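Local coordinates for protein cyanuric acid amidohydrolase (Azorhizobium caulinodans, PDB 4NQ3) that catalyses the hydrolytic opening of the s-triazine ring of cyanuric acid, giving carboxybiuret, which then loses carbon dioxide to form biuret, at residues I144-V155 with E235-E243; S191-E201 with L218-S226. All blocks are in the same frame, centred on the assembly; numbering follows the deposited sequence.

Interaction 1 of 2, residues I144-V155 with E235-E243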
loop_
_atom_site.group_PDB
_atom_site.type_symbol
_atom_site.label_atom_id
_atom_site.label_comp_id
_atom_site.label_asym_id
_atom_site.label_seq_id
_atom_site.Cartn_x
_atom_site.Cartn_y
_atom_site.Cartn_z
ATOM N N ILE A 144 21.673 16.148 35.055
ATOM C CA ILE A 144 22.132 14.764 35.105
ATOM C C ILE A 144 23.592 14.656 34.683
ATOM O O ILE A 144 23.943 15.058 33.570
ATOM C CB ILE A 144 21.325 13.868 34.149
ATOM C CG1 ILE A 144 19.886 13.695 34.605
ATOM C CG2 ILE A 144 21.966 12.509 34.026
ATOM C CD1 ILE A 144 19.088 12.777 33.663
ATOM N N THR A 145 24.442 14.073 35.524
ATOM C CA THR A 145 25.855 13.946 35.148
ATOM C C THR A 145 26.248 12.486 34.977
ATOM O O THR A 145 27.113 12.161 34.163
ATOM C CB THR A 145 26.783 14.615 36.166
ATOM O OG1 THR A 145 26.396 14.217 37.482
ATOM C CG2 THR A 145 26.685 16.139 36.052
ATOM N N ASP A 146 25.595 11.613 35.738
ATOM C CA ASP A 146 25.819 10.172 35.644
ATOM C C ASP A 146 24.998 9.565 34.499
ATOM O O ASP A 146 23.764 9.595 34.504
ATOM C CB ASP A 146 25.466 9.513 36.979
ATOM C CG ASP A 146 25.972 8.097 37.085
ATOM O OD1 ASP A 146 26.439 7.560 36.053
ATOM O OD2 ASP A 146 25.943 7.545 38.216
ATOM N N PRO A 147 25.679 9.016 33.493
ATOM C CA PRO A 147 24.912 8.408 32.406
ATOM C C PRO A 147 24.010 7.249 32.874
ATOM O O PRO A 147 22.986 7.008 32.250
ATOM C CB PRO A 147 26.001 7.921 31.439
ATOM C CG PRO A 147 27.155 8.800 31.720
ATOM C CD PRO A 147 27.118 9.043 33.204
ATOM N N GLU A 148 24.339 6.557 33.958
ATOM C CA GLU A 148 23.465 5.464 34.372
ATOM C C GLU A 148 22.127 6.000 34.860
ATOM O O GLU A 148 21.169 5.244 35.009
ATOM C CB GLU A 148 24.124 4.586 35.448
ATOM C CG GLU A 148 25.302 3.756 34.927
ATOM C CD GLU A 148 24.880 2.729 33.851
ATOM O OE1 GLU A 148 25.106 2.985 32.637
ATOM O OE2 GLU A 148 24.325 1.666 34.219
ATOM N N ASP A 149 22.032 7.313 35.021
ATOM C CA ASP A 149 20.780 7.906 35.450
ATOM C C ASP A 149 19.949 8.356 34.259
ATOM O O ASP A 149 18.865 8.895 34.435
ATOM C CB ASP A 149 21.032 9.084 36.391
ATOM C CG ASP A 149 21.498 8.635 37.762
ATOM O OD1 ASP A 149 21.028 7.572 38.233
ATOM O OD2 ASP A 149 22.333 9.339 38.369
ATOM N N VAL A 150 20.455 8.135 33.052
ATOM C CA VAL A 150 19.685 8.392 31.845
ATOM C C VAL A 150 18.933 7.132 31.457
ATOM O O VAL A 150 19.511 6.060 31.378
ATOM C CB VAL A 150 20.592 8.844 30.679
ATOM C CG1 VAL A 150 19.841 8.820 29.370
ATOM C CG2 VAL A 150 21.154 10.241 30.951
ATOM N N HIS A 151 17.648 7.263 31.166
ATOM C CA HIS A 151 16.832 6.085 30.890
ATOM C C HIS A 151 16.294 6.008 29.476
ATOM O O HIS A 151 15.929 4.938 29.010
ATOM C CB HIS A 151 15.675 6.013 31.880
ATOM C CG HIS A 151 16.106 5.525 33.219
ATOM N ND1 HIS A 151 16.102 4.186 33.551
ATOM C CD2 HIS A 151 16.611 6.182 34.289
ATOM C CE1 HIS A 151 16.570 4.042 34.777
ATOM N NE2 HIS A 151 16.890 5.236 35.244
ATOM N N PHE A 152 16.274 7.131 28.781
ATOM C CA PHE A 152 15.701 7.167 27.462
ATOM C C PHE A 152 16.099 8.446 26.754
ATOM O O PHE A 152 15.943 9.517 27.304
ATOM C CB PHE A 152 14.203 7.075 27.587
ATOM C CG PHE A 152 13.508 6.782 26.313
ATOM C CD1 PHE A 152 13.439 5.482 25.846
ATOM C CD2 PHE A 152 12.877 7.801 25.604
ATOM C CE1 PHE A 152 12.771 5.186 24.684
ATOM C CE2 PHE A 152 12.204 7.515 24.418
ATOM C CZ PHE A 152 12.144 6.197 23.962
ATOM N N VAL A 153 16.682 8.340 25.570
ATOM C CA VAL A 153 16.995 9.530 24.797
ATOM C C VAL A 153 16.260 9.500 23.462
ATOM O O VAL A 153 16.556 8.673 22.596
ATOM C CB VAL A 153 18.493 9.670 24.572
ATOM C CG1 VAL A 153 18.797 10.953 23.806
ATOM C CG2 VAL A 153 19.171 9.685 25.912
ATOM N N GLN A 154 15.269 10.381 23.323
ATOM C CA GLN A 154 14.498 10.509 22.091
ATOM C C GLN A 154 15.192 11.484 21.157
ATOM O O GLN A 154 15.588 12.539 21.580
ATOM C CB GLN A 154 13.078 10.971 22.416
ATOM C CG GLN A 154 12.164 11.107 21.241
ATOM C CD GLN A 154 12.011 9.817 20.492
ATOM O OE1 GLN A 154 11.626 8.789 21.054
ATOM N NE2 GLN A 154 12.339 9.850 19.210
ATOM N N VAL A 155 15.357 11.127 19.897
ATOM C CA VAL A 155 15.930 12.036 18.921
ATOM C C VAL A 155 15.047 12.078 17.678
ATOM O O VAL A 155 14.631 11.039 17.168
ATOM C CB VAL A 155 17.365 11.639 18.532
ATOM C CG1 VAL A 155 17.828 12.381 17.281
ATOM C CG2 VAL A 155 18.280 11.927 19.666
ATOM N N GLU A 235 15.970 17.225 17.102
ATOM C CA GLU A 235 15.434 17.550 18.432
ATOM C C GLU A 235 15.871 16.455 19.386
ATOM O O GLU A 235 15.721 15.279 19.082
ATOM C CB GLU A 235 13.926 17.659 18.423
ATOM C CG GLU A 235 13.417 18.480 17.256
ATOM C CD GLU A 235 13.122 19.922 17.635
ATOM O OE1 GLU A 235 11.918 20.288 17.664
ATOM O OE2 GLU A 235 14.092 20.691 17.878
ATOM N N ILE A 236 16.423 16.837 20.527
ATOM C CA ILE A 236 16.857 15.866 21.513
ATOM C C ILE A 236 16.087 16.035 22.829
ATOM O O ILE A 236 15.948 17.153 23.352
ATOM C CB ILE A 236 18.353 15.986 21.784
ATOM C CG1 ILE A 236 19.146 15.454 20.594
ATOM C CG2 ILE A 236 18.737 15.205 23.026
ATOM C CD1 ILE A 236 19.228 16.417 19.459
ATOM N N VAL A 237 15.595 14.924 23.368
ATOM C CA VAL A 237 14.954 14.947 24.672
ATOM C C VAL A 237 15.510 13.817 25.505
ATOM O O VAL A 237 15.365 12.658 25.128
ATOM C CB VAL A 237 13.434 14.787 24.555
ATOM C CG1 VAL A 237 12.813 14.806 25.917
ATOM C CG2 VAL A 237 12.877 15.906 23.720
ATOM N N VAL A 238 16.141 14.154 26.629
ATOM C CA VAL A 238 16.711 13.166 27.552
ATOM C C VAL A 238 15.795 12.957 28.761
ATOM O O VAL A 238 15.451 13.907 29.447
ATOM C CB VAL A 238 18.104 13.605 28.056
ATOM C CG1 VAL A 238 18.573 12.732 29.181
ATOM C CG2 VAL A 238 19.109 13.624 26.941
ATOM N N LEU A 239 15.432 11.713 29.035
ATOM C CA LEU A 239 14.628 11.367 30.205
ATOM C C LEU A 239 15.433 10.510 31.174
ATOM O O LEU A 239 16.075 9.533 30.772
ATOM C CB LEU A 239 13.363 10.611 29.795
ATOM C CG LEU A 239 12.513 11.271 28.730
ATOM C CD1 LEU A 239 11.418 10.322 28.313
ATOM C CD2 LEU A 239 11.934 12.546 29.287
ATOM N N GLY A 240 15.394 10.855 32.454
ATOM C CA GLY A 240 16.182 10.119 33.412
ATOM C C GLY A 240 15.675 10.317 34.812
ATOM O O GLY A 240 14.638 10.951 35.017
HETATM N N MSE A 241 16.398 9.741 35.769
HETATM C CA MSE A 241 16.158 9.974 37.183
HETATM C C MSE A 241 17.239 10.896 37.737
HETATM O O MSE A 241 18.399 10.858 37.301
HETATM C CB MSE A 241 16.135 8.661 37.940
HETATM C CG MSE A 241 15.112 7.719 37.415
HETATM SE SE MSE A 241 13.336 8.283 37.936
HETATM C CE MSE A 241 13.402 7.709 39.792
ATOM N N SER A 242 16.850 11.732 38.691
ATOM C CA SER A 242 17.766 12.689 39.273
ATOM C C SER A 242 17.412 12.988 40.705
ATOM O O SER A 242 16.242 13.099 41.038
ATOM C CB SER A 242 17.767 13.994 38.483
ATOM O OG SER A 242 18.393 15.028 39.232
ATOM N N GLU A 243 18.438 13.161 41.533
ATOM C CA GLU A 243 18.255 13.612 42.906
ATOM C C GLU A 243 17.710 15.051 42.951
ATOM O O GLU A 243 17.031 15.432 43.912
ATOM C CB GLU A 243 19.570 13.529 43.680
ATOM C CG GLU A 243 20.204 12.145 43.727
ATOM C CD GLU A 243 19.474 11.183 44.657
ATOM O OE1 GLU A 243 18.652 11.656 45.479
ATOM O OE2 GLU A 243 19.745 9.957 44.584
#
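Val153 and Val238 sit opposite one another in a non-hydrogen-bonded pair, their side chains side by side and pointing the same way, with CG2 of Val153 4.1 Å from CG2 of Val238. This is the close-packed side of the contact. Next along the strands, CG2 of Val155 rests against CG1 of Ile236 at 3.7 Å; a chi1 of -72° sets that CG1 beside its backbone N and along Val155. Val150 instead meets Val238 at about a right angle, CG2 against CG1. Two helices cover this apolar face: 180-199 packs on Val150, Val153 and Val155, and 125-141 on Ile236 and Val238. Strands 150-157 and 235-242 are the two inner strands of a four-stranded mixed sheet in repeating unit B, and they run antiparallel. Backbone bonds join the regular part, the straightest from Leu239 N to Phe152 O (2.8 Å, 170° at the hydrogen). Beyond it a classic beta bulge shifts the register: Leu239 O accepts from His151 N in its carbonyl plane and, less directly, from Phe152 N at 3.1 Å. On the reverse face of the sheet the ring of Phe152 lies alongside Leu239, CD2 to CD1 4.0 Å. Past the bulge the CA atoms of Gly240 and Val150 are 4.2 Å apart, an approach consistent with glycine's lack of a side chain, and CD1 of Ile144 reaches over Gly240 CA. The end formed by Asp149, His151 and Met241, a selenomethionine, lies nearer solvent, though Met241 N still bonds to Asp149 O. There the side chains of Met241 and His151 slant across one another, CG 3.7 Å from NE2, before the Met241 chain bends away; ND1 of His151 is hydrogen-bonded to ND1 of His253 on strand 249-256.

Interaction 2 of 2, residues S191-E201 with L218-S226. With BR8 (barbituric acid), chain C.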
loop_
_atom_site.group_PDB
_atom_site.type_symbol
_atom_site.label_atom_id
_atom_site.label_comp_id
_atom_site.label_asym_id
_atom_site.label_seq_id
_atom_site.Cartn_x
_atom_site.Cartn_y
_atom_site.Cartn_z
ATOM N N SER A 191 22.298 8.850 14.483
ATOM C CA SER A 191 21.824 9.470 15.710
ATOM C C SER A 191 21.944 8.538 16.909
ATOM O O SER A 191 22.343 8.956 17.992
ATOM C CB SER A 191 20.371 9.902 15.549
ATOM O OG SER A 191 20.288 10.899 14.553
ATOM N N ALA A 192 21.602 7.270 16.724
ATOM C CA ALA A 192 21.683 6.317 17.817
ATOM C C ALA A 192 23.138 6.162 18.296
ATOM O O ALA A 192 23.409 6.143 19.496
ATOM C CB ALA A 192 21.107 4.982 17.385
ATOM N N LEU A 193 24.082 6.093 17.363
ATOM C CA LEU A 193 25.481 5.954 17.758
ATOM C C LEU A 193 25.931 7.208 18.482
ATOM O O LEU A 193 26.735 7.152 19.410
ATOM C CB LEU A 193 26.359 5.691 16.544
ATOM C CG LEU A 193 26.116 4.257 16.102
ATOM C CD1 LEU A 193 26.789 3.947 14.775
ATOM C CD2 LEU A 193 26.542 3.322 17.214
ATOM N N GLY A 194 25.399 8.349 18.053
ATOM C CA GLY A 194 25.666 9.615 18.713
ATOM C C GLY A 194 25.199 9.569 20.157
ATOM O O GLY A 194 25.941 9.981 21.058
ATOM N N ILE A 195 23.988 9.057 20.389
ATOM C CA ILE A 195 23.511 8.863 21.747
ATOM C C ILE A 195 24.433 7.902 22.497
ATOM O O ILE A 195 24.807 8.141 23.659
ATOM C CB ILE A 195 22.070 8.317 21.768
ATOM C CG1 ILE A 195 21.102 9.386 21.271
ATOM C CG2 ILE A 195 21.660 7.900 23.171
ATOM C CD1 ILE A 195 19.745 8.851 20.940
ATOM N N ALA A 196 24.817 6.824 21.822
ATOM C CA ALA A 196 25.667 5.829 22.455
ATOM C C ALA A 196 26.983 6.500 22.845
ATOM O O ALA A 196 27.456 6.383 23.982
ATOM C CB ALA A 196 25.901 4.632 21.516
ATOM N N LEU A 197 27.539 7.246 21.901
ATOM C CA LEU A 197 28.804 7.911 22.114
ATOM C C LEU A 197 28.698 8.847 23.306
ATOM O O LEU A 197 29.623 8.971 24.091
ATOM C CB LEU A 197 29.225 8.671 20.862
ATOM C CG LEU A 197 30.501 9.484 21.049
ATOM C CD1 LEU A 197 31.585 8.579 21.546
ATOM C CD2 LEU A 197 30.889 10.131 19.739
ATOM N N ALA A 198 27.568 9.526 23.428
ATOM C CA ALA A 198 27.403 10.517 24.476
ATOM C C ALA A 198 27.205 9.876 25.851
ATOM O O ALA A 198 27.514 10.492 26.877
ATOM C CB ALA A 198 26.227 11.435 24.144
ATOM N N LEU A 199 26.684 8.653 25.875
ATOM C CA LEU A 199 26.425 7.971 27.137
ATOM C C LEU A 199 27.568 7.011 27.472
ATOM O O LEU A 199 27.584 6.380 28.524
ATOM C CB LEU A 199 25.095 7.220 27.075
ATOM C CG LEU A 199 23.800 8.001 26.809
ATOM C CD1 LEU A 199 22.589 7.072 26.831
ATOM C CD2 LEU A 199 23.601 9.134 27.815
ATOM N N GLY A 200 28.533 6.900 26.577
ATOM C CA GLY A 200 29.672 6.051 26.842
ATOM C C GLY A 200 29.383 4.580 26.643
ATOM O O GLY A 200 30.106 3.724 27.155
ATOM N N GLU A 201 28.319 4.278 25.909
ATOM C CA GLU A 201 27.989 2.887 25.608
ATOM C C GLU A 201 28.844 2.360 24.452
ATOM O O GLU A 201 28.936 1.145 24.228
ATOM C CB GLU A 201 26.510 2.745 25.274
ATOM C CG GLU A 201 25.570 3.069 26.433
ATOM C CD GLU A 201 24.108 3.041 26.002
ATOM O OE1 GLU A 201 23.751 3.770 25.045
ATOM O OE2 GLU A 201 23.321 2.276 26.607
ATOM N N LEU A 218 27.215 -2.825 17.647
ATOM C CA LEU A 218 27.291 -1.555 18.354
ATOM C C LEU A 218 25.886 -1.005 18.506
ATOM O O LEU A 218 25.232 -0.712 17.506
ATOM C CB LEU A 218 28.138 -0.558 17.575
ATOM C CG LEU A 218 29.512 -1.039 17.138
ATOM C CD1 LEU A 218 30.081 -0.047 16.168
ATOM C CD2 LEU A 218 30.419 -1.217 18.335
ATOM N N TRP A 219 25.401 -0.895 19.738
ATOM C CA TRP A 219 24.101 -0.294 19.958
ATOM C C TRP A 219 23.967 0.287 21.353
ATOM O O TRP A 219 24.721 -0.057 22.264
ATOM C CB TRP A 219 22.965 -1.292 19.705
ATOM C CG TRP A 219 23.065 -2.607 20.421
ATOM C CD1 TRP A 219 23.590 -3.772 19.926
ATOM C CD2 TRP A 219 22.603 -2.908 21.751
ATOM N NE1 TRP A 219 23.489 -4.769 20.869
ATOM C CE2 TRP A 219 22.892 -4.264 21.996
ATOM C CE3 TRP A 219 21.975 -2.160 22.756
ATOM C CZ2 TRP A 219 22.575 -4.887 23.203
ATOM C CZ3 TRP A 219 21.664 -2.789 23.959
ATOM C CH2 TRP A 219 21.967 -4.136 24.168
ATOM N N SER A 220 23.012 1.202 21.484
ATOM C CA SER A 220 22.652 1.811 22.758
ATOM C C SER A 220 21.400 1.159 23.323
ATOM O O SER A 220 20.468 0.826 22.582
ATOM C CB SER A 220 22.416 3.315 22.593
ATOM O OG SER A 220 21.604 3.796 23.650
ATOM N N ALA A 221 21.362 0.996 24.636
ATOM C CA ALA A 221 20.155 0.501 25.290
ATOM C C ALA A 221 19.173 1.647 25.572
ATOM O O ALA A 221 18.104 1.431 26.150
ATOM C CB ALA A 221 20.516 -0.217 26.586
ATOM N N ARG A 222 19.521 2.862 25.171
ATOM C CA ARG A 222 18.676 3.966 25.550
ATOM C C ARG A 222 18.260 4.859 24.394
ATOM O O ARG A 222 17.337 5.679 24.529
ATOM C CB ARG A 222 19.378 4.768 26.636
ATOM C CG ARG A 222 19.086 4.125 27.975
ATOM C CD ARG A 222 20.114 4.393 29.021
ATOM N NE ARG A 222 21.386 3.773 28.700
ATOM C CZ ARG A 222 22.506 4.079 29.332
ATOM N NH1 ARG A 222 22.471 4.959 30.318
ATOM N NH2 ARG A 222 23.652 3.514 28.990
ATOM N N ALA A 223 18.891 4.653 23.243
ATOM C CA ALA A 223 18.588 5.441 22.055
ATOM C C ALA A 223 17.192 5.149 21.516
ATOM O O ALA A 223 16.786 3.993 21.403
ATOM C CB ALA A 223 19.645 5.189 20.964
ATOM N N SER A 224 16.453 6.207 21.198
ATOM C CA SER A 224 15.224 6.052 20.440
ATOM C C SER A 224 15.141 7.124 19.349
ATOM O O SER A 224 14.921 8.286 19.628
ATOM C CB SER A 224 14.020 6.118 21.353
ATOM O OG SER A 224 12.834 6.145 20.584
ATOM N N CYS A 225 15.340 6.734 18.098
ATOM C CA CYS A 225 15.417 7.709 17.018
ATOM C C CYS A 225 14.279 7.608 16.025
ATOM O O CYS A 225 13.876 6.515 15.629
ATOM C CB CYS A 225 16.738 7.547 16.312
ATOM S SG CYS A 225 18.038 7.677 17.532
ATOM N N SER A 226 13.768 8.764 15.632
ATOM C CA SER A 226 12.625 8.870 14.743
ATOM C C SER A 226 12.949 9.900 13.659
ATOM O O SER A 226 13.302 11.054 13.958
ATOM C CB SER A 226 11.377 9.265 15.534
ATOM O OG SER A 226 10.262 9.445 14.694
HETATM N N1 BR8 C . 9.688 8.078 11.597
HETATM C C2 BR8 C . 8.369 8.068 11.894
HETATM O O2 BR8 C . 7.681 8.981 11.479
HETATM N N3 BR8 C . 7.830 7.051 12.631
HETATM C C4 BR8 C . 8.621 5.974 13.107
HETATM O O4 BR8 C . 8.099 5.075 13.760
HETATM C C5 BR8 C . 10.131 5.887 12.876
HETATM C C6 BR8 C . 10.557 7.083 12.036
HETATM O O8 BR8 C . 11.718 7.191 11.714
#
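The carboxylate of Glu201 and the guanidinium of Arg222 meet with their planes 85° apart, joining the turn just after helix 180-199 to the loop before strand 223-227. Helix and strand pack as an alpha/beta layer, their short segments nearly antiparallel at 152°. In this salt bridge Arg222 NH2 donates to Glu201 OE2 at 2.7 Å; the oxygen lies close to the guanidinium plane, but the donor stands above the carboxylate plane. Ala221 N reaches the same OE2 from the opposite face, at 3.1 Å, so two N-H groups grip one oxygen. Leu199 CD1 lies over the centre of one guanidinium face, 3.9 Å from Arg222 CZ. An alanine at Glu201 would remove the carboxylate, and Arg222 would probably lose its close counter-charge and be freer to turn, with Ala221 N left without this acceptor. Ser220 OG, anti to its own N at chi1 158°, turns back to accept from Arg222 N and Ala223 N, an ST turn and ST motif just before the strand. Deeper in, the joint is apolar: Ile195 CD1 rests against Ala223 CB at 3.7 Å, and Ala192 CB meets the same methyl. The strand carries on to the nucleophile Ser226, whose OG is hydrogen-bonded to Lys156 NZ and lies 3.4 Å from N1 of barbituric acid.

Interaction 1 and interaction 2 both belong to repeating unit B, their centres about 11 Å apart, and they meet on one mixed sheet. Strand 150-157 is its shared element: 235-242 flanks it on one edge and 223-227 on the other, where Val153 O and Ser224 N, 2.8 Å apart, probably form a hydrogen bond. Along the chain, both segments of interaction 2 fall between those of interaction 1, and strand 235-242 follows 223-227 directly. Helix 180-199 spans both contacts on the same face of the sheet. Because strands 150-157 and 223-227 run parallel as neighbours, catalytic Lys156 and Ser226 near their ends come side by side, one of three potential Ser-Lys dyads around the threefold-symmetric active site.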